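Local coordinates for protein hemoglobin chain d1 (Lumbricus terrestris, PDB 1X9F) that binds heme and, as expected of an annelid globin, probably carries oxygen in the multi-subunit hemoglobin of the earthworm, at residues K9-W14 with I72-L77; V25-E30 with L112-D117. All blocks are in the same frame, centred on the assembly; numbering follows the deposited sequence.

Contact 1 of 2, residues K9-W14 with I72-L77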
# COMPACT_ATOMS: atom_id res chain seq x y z
N LYS D 9 -25.89 8.25 5.06
CA LYS D 9 -24.46 8.43 4.81
C LYS D 9 -23.64 7.55 5.73
O LYS D 9 -22.70 6.88 5.29
CB LYS D 9 -24.06 9.89 5.03
CG LYS D 9 -22.66 10.23 4.56
CD LYS D 9 -22.53 9.96 3.07
CE LYS D 9 -21.63 11.00 2.40
NZ LYS D 9 -22.18 12.39 2.53
N VAL D 10 -23.99 7.58 7.01
CA VAL D 10 -23.29 6.79 8.00
C VAL D 10 -23.45 5.32 7.68
O VAL D 10 -22.47 4.58 7.69
CB VAL D 10 -23.77 7.11 9.42
CG1 VAL D 10 -23.29 6.05 10.41
CG2 VAL D 10 -23.27 8.49 9.84
N LYS D 11 -24.68 4.90 7.37
CA LYS D 11 -24.91 3.50 7.01
C LYS D 11 -23.98 3.05 5.87
O LYS D 11 -23.34 2.00 5.97
CB LYS D 11 -26.37 3.25 6.63
CG LYS D 11 -27.36 3.41 7.80
CD LYS D 11 -28.78 3.17 7.24
CE LYS D 11 -29.85 3.41 8.30
NZ LYS D 11 -29.92 2.29 9.28
N LEU D 12 -23.93 3.84 4.80
CA LEU D 12 -23.13 3.54 3.62
C LEU D 12 -21.64 3.48 3.90
O LEU D 12 -20.96 2.53 3.50
CB LEU D 12 -23.41 4.59 2.53
CG LEU D 12 -24.45 4.29 1.45
CD1 LEU D 12 -25.57 3.33 1.90
CD2 LEU D 12 -25.03 5.60 0.93
N GLN D 13 -21.14 4.51 4.59
CA GLN D 13 -19.72 4.62 4.89
C GLN D 13 -19.28 3.55 5.88
O GLN D 13 -18.14 3.08 5.83
CB GLN D 13 -19.39 6.01 5.43
CG GLN D 13 -19.58 7.11 4.40
CD GLN D 13 -18.77 8.35 4.71
OE1 GLN D 13 -18.69 8.78 5.86
NE2 GLN D 13 -18.18 8.93 3.68
N TRP D 14 -20.18 3.19 6.78
CA TRP D 14 -19.92 2.12 7.72
C TRP D 14 -19.74 0.81 6.99
O TRP D 14 -18.83 0.04 7.31
CB TRP D 14 -21.07 2.00 8.70
CG TRP D 14 -20.87 0.90 9.67
CD1 TRP D 14 -21.71 -0.15 9.90
CD2 TRP D 14 -19.76 0.72 10.55
NE1 TRP D 14 -21.20 -0.96 10.88
CE2 TRP D 14 -20.00 -0.45 11.30
CE3 TRP D 14 -18.57 1.44 10.80
CZ2 TRP D 14 -19.10 -0.93 12.27
CZ3 TRP D 14 -17.68 0.97 11.76
CH2 TRP D 14 -17.96 -0.21 12.48
N ILE D 72 -25.21 -2.88 14.93
CA ILE D 72 -26.64 -2.93 15.25
C ILE D 72 -27.22 -1.53 15.38
O ILE D 72 -28.28 -1.24 14.82
CB ILE D 72 -26.92 -3.74 16.54
CG1 ILE D 72 -26.52 -5.20 16.35
CG2 ILE D 72 -28.40 -3.66 16.92
CD1 ILE D 72 -26.64 -6.04 17.60
N THR D 73 -26.52 -0.67 16.12
CA THR D 73 -27.00 0.68 16.37
C THR D 73 -26.98 1.52 15.11
O THR D 73 -27.94 2.24 14.85
CB THR D 73 -26.21 1.38 17.49
OG1 THR D 73 -24.82 1.43 17.14
CG2 THR D 73 -26.23 0.57 18.78
N ILE D 74 -25.91 1.45 14.33
CA ILE D 74 -25.87 2.17 13.06
C ILE D 74 -27.03 1.73 12.17
O ILE D 74 -27.67 2.56 11.52
CB ILE D 74 -24.51 1.96 12.36
CG1 ILE D 74 -23.41 2.64 13.19
CG2 ILE D 74 -24.54 2.48 10.91
CD1 ILE D 74 -22.02 2.43 12.65
N SER D 75 -27.32 0.43 12.16
CA SER D 75 -28.38 -0.06 11.28
C SER D 75 -29.79 0.24 11.82
O SER D 75 -30.78 0.03 11.11
CB SER D 75 -28.19 -1.55 10.97
OG SER D 75 -28.53 -2.36 12.09
N MET D 76 -29.87 0.75 13.05
CA MET D 76 -31.14 1.15 13.67
C MET D 76 -31.33 2.66 13.70
O MET D 76 -32.33 3.15 14.25
CB MET D 76 -31.24 0.60 15.10
CG MET D 76 -31.53 -0.88 15.18
SD MET D 76 -31.63 -1.44 16.88
CE MET D 76 -31.97 -3.17 16.62
N LEU D 77 -30.40 3.41 13.12
CA LEU D 77 -30.48 4.87 13.11
C LEU D 77 -31.82 5.42 12.59
O LEU D 77 -32.24 6.51 12.99
CB LEU D 77 -29.31 5.48 12.32
CG LEU D 77 -28.08 6.09 13.00
CD1 LEU D 77 -27.98 5.83 14.50
CD2 LEU D 77 -26.80 5.65 12.28
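The carbonyl oxygen of Ile-74 takes two donors. Lys-11 NZ comes in from helix 4-18 and lies 3.2 Å from Ile-74 O, in the plane of the carbonyl and on a lone pair, with a C=O...N angle of 133°. Within its own segment, Leu-77 N, three residues on, also donates to that oxygen. Ser-75 O lies slightly nearer Lys-11 NZ, at 3.0 Å, but at an angle too poor for a hydrogen bond. The lysine chain runs extended as far as CE and bends only at its last torsion (chi4 -75°), which turns NZ toward the carbonyls of Ile-74 and Ser-75. Its salt bridge is with Asp-78, just past the segment, and the chain of another protein adds a backbone hydrogen bond and a cation-pi contact. The ammonium therefore serves both the globin fold and the assembly.

In globin terms this is the first helix of the chain, the A helix, packed against the C-terminal part of the E helix, here 57-75. Ile-74 fills the middle of the interface with both its branches. Its CD1 sits over the five-membered ring of Trp-14, 3.5 Å from the centroid and 11° off the ring normal, a CH-pi contact. The indole swings away from its own backbone nitrogen, which lays it out toward Ile-74, and its NE1 donates to Asp-71, one turn back along the E helix. The other branch, Ile-74 CG2, meets Val-10 CG1 at 3.8 Å, the two side chains crossing at about a right angle, and also grazes the indole at Trp-14 CD1. Val-10 CG1 also touches Leu-77 CD2 at 4.0 Å, extending the apolar patch to Leu-77, which rests in turn on Cys-131 and Ile-135 of helix 125-139.

Contact 2 of 2, residues V25-E30 with L112-D117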
# COMPACT_ATOMS: atom_id res chain seq x y z
N VAL D 25 -11.71 -7.68 12.25
CA VAL D 25 -10.73 -7.98 13.30
C VAL D 25 -9.59 -6.95 13.34
O VAL D 25 -9.21 -6.50 14.42
CB VAL D 25 -10.19 -9.42 13.17
CG1 VAL D 25 -9.28 -9.77 14.34
CG2 VAL D 25 -11.34 -10.41 13.10
N ALA D 26 -9.05 -6.58 12.18
CA ALA D 26 -7.96 -5.60 12.15
C ALA D 26 -8.43 -4.20 12.52
O ALA D 26 -7.69 -3.44 13.15
CB ALA D 26 -7.27 -5.60 10.79
N PHE D 27 -9.66 -3.87 12.13
CA PHE D 27 -10.22 -2.55 12.40
C PHE D 27 -10.37 -2.39 13.90
O PHE D 27 -9.94 -1.39 14.49
CB PHE D 27 -11.57 -2.41 11.69
CG PHE D 27 -12.27 -1.10 11.96
CD1 PHE D 27 -13.04 -0.93 13.11
CD2 PHE D 27 -12.17 -0.05 11.06
CE1 PHE D 27 -13.68 0.27 13.36
CE2 PHE D 27 -12.82 1.16 11.30
CZ PHE D 27 -13.58 1.32 12.45
N GLY D 28 -10.98 -3.41 14.52
CA GLY D 28 -11.24 -3.39 15.96
C GLY D 28 -9.99 -3.25 16.81
O GLY D 28 -9.99 -2.53 17.80
N LEU D 29 -8.94 -3.96 16.41
CA LEU D 29 -7.66 -3.97 17.11
C LEU D 29 -7.03 -2.58 17.03
O LEU D 29 -6.60 -2.03 18.05
CB LEU D 29 -6.73 -5.02 16.48
CG LEU D 29 -5.24 -5.05 16.83
CD1 LEU D 29 -4.98 -5.85 18.10
CD2 LEU D 29 -4.43 -5.63 15.68
N GLU D 30 -6.99 -2.03 15.82
CA GLU D 30 -6.41 -0.71 15.60
C GLU D 30 -7.13 0.33 16.45
O GLU D 30 -6.50 1.19 17.06
CB GLU D 30 -6.50 -0.33 14.13
CG GLU D 30 -5.73 0.94 13.79
CD GLU D 30 -5.83 1.31 12.32
OE1 GLU D 30 -6.06 0.41 11.49
OE2 GLU D 30 -5.67 2.50 12.00
N LEU D 112 -13.86 7.95 15.18
CA LEU D 112 -13.86 8.92 14.08
C LEU D 112 -12.50 9.05 13.39
O LEU D 112 -12.43 9.19 12.17
CB LEU D 112 -14.36 10.29 14.55
CG LEU D 112 -15.83 10.37 14.98
CD1 LEU D 112 -16.23 11.83 15.18
CD2 LEU D 112 -16.76 9.73 13.96
N HIS D 113 -11.44 8.98 14.19
CA HIS D 113 -10.07 9.07 13.70
C HIS D 113 -9.69 7.86 12.84
O HIS D 113 -9.14 8.02 11.74
CB HIS D 113 -9.12 9.23 14.88
CG HIS D 113 -7.71 9.55 14.49
ND1 HIS D 113 -6.85 8.60 13.99
CD2 HIS D 113 -7.01 10.70 14.55
CE1 HIS D 113 -5.68 9.15 13.74
NE2 HIS D 113 -5.75 10.43 14.07
N VAL D 114 -9.98 6.66 13.33
CA VAL D 114 -9.72 5.44 12.56
C VAL D 114 -10.62 5.38 11.32
O VAL D 114 -10.17 4.96 10.25
CB VAL D 114 -9.82 4.12 13.40
CG1 VAL D 114 -8.90 4.19 14.63
CG2 VAL D 114 -11.24 3.81 13.82
N LEU D 115 -11.87 5.82 11.45
CA LEU D 115 -12.78 5.86 10.30
C LEU D 115 -12.25 6.80 9.23
O LEU D 115 -12.27 6.48 8.04
CB LEU D 115 -14.20 6.27 10.73
CG LEU D 115 -15.07 5.16 11.33
CD1 LEU D 115 -16.29 5.77 11.97
CD2 LEU D 115 -15.48 4.13 10.29
N GLY D 116 -11.74 7.95 9.68
CA GLY D 116 -11.09 8.93 8.81
C GLY D 116 -9.97 8.34 7.96
O GLY D 116 -9.88 8.63 6.77
N ASP D 117 -9.13 7.50 8.57
CA ASP D 117 -8.06 6.83 7.85
C ASP D 117 -8.60 5.91 6.77
O ASP D 117 -8.09 5.89 5.66
CB ASP D 117 -7.19 6.01 8.79
CG ASP D 117 -6.37 6.86 9.73
OD1 ASP D 117 -5.82 7.88 9.27
OD2 ASP D 117 -6.22 6.59 10.93
O HOH W 1 -5.92 4.90 12.85
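Phe-27 reaches across to Val-114 and Leu-115 with the far end of its ring. CZ lies 3.7 Å from Val-114 CG2 and 4.0 Å from Leu-115 CD2, and both methyls approach the ring obliquely. The phenyl is carried there by a first torsion of 177°, with CG opposite the backbone N, so a side chain whose first bond does not aim at the partner helix still arrives at it. With CG1 anti to the carbonyl carbon (chi1 -54°), Val-114 has CG2 between N and C, facing the phenyl. Leu-115 starts away from helix 21-38 and returns only through CD2. This is the pairing of the globin B and G helices, whose segment axes come within 10.8 Å and run at 135° to each other. Were Phe-27 an alanine, Val-114 CG2 and Leu-115 CD2 would probably lose the ring they rest on and a gap would open between the helices. At the outer side, Glu-30, extended through chi2, brings OE2 to 4.3 Å from Asp-117 OD2. A water 2.6 Å from both Glu-30 OE2 and Asp-117 OD2 bridges these like charges, while Arg-118 pairs with Glu-30 OE1 and Arg-33 of the second subunit with Asp-117 OD1.

The centres of contact 1 and contact 2 are 16 Å apart, yet the two meet through Trp-14. Its CZ3 lies 4.1 Å from Leu-115 CD2 and 4.2 Å from Phe-27 CZ, so one indole atom touches two residues of contact 2. Along the chain the segments alternate: 9-14, 25-30, 72-77, then 112-117. Helices 4-18 and 21-38 are neighbours in sequence, but each pairs with a helix further on, 57-75 and 101-119 respectively. These interleaved crossings tie the first two helices to the third and fifth in one globin body. Leu-67 of helix 57-75 touches both Trp-14 and Phe-27. The Ile-74 side chain lies about 8 Å from a bound heme, that of Leu-115 about 10 Å.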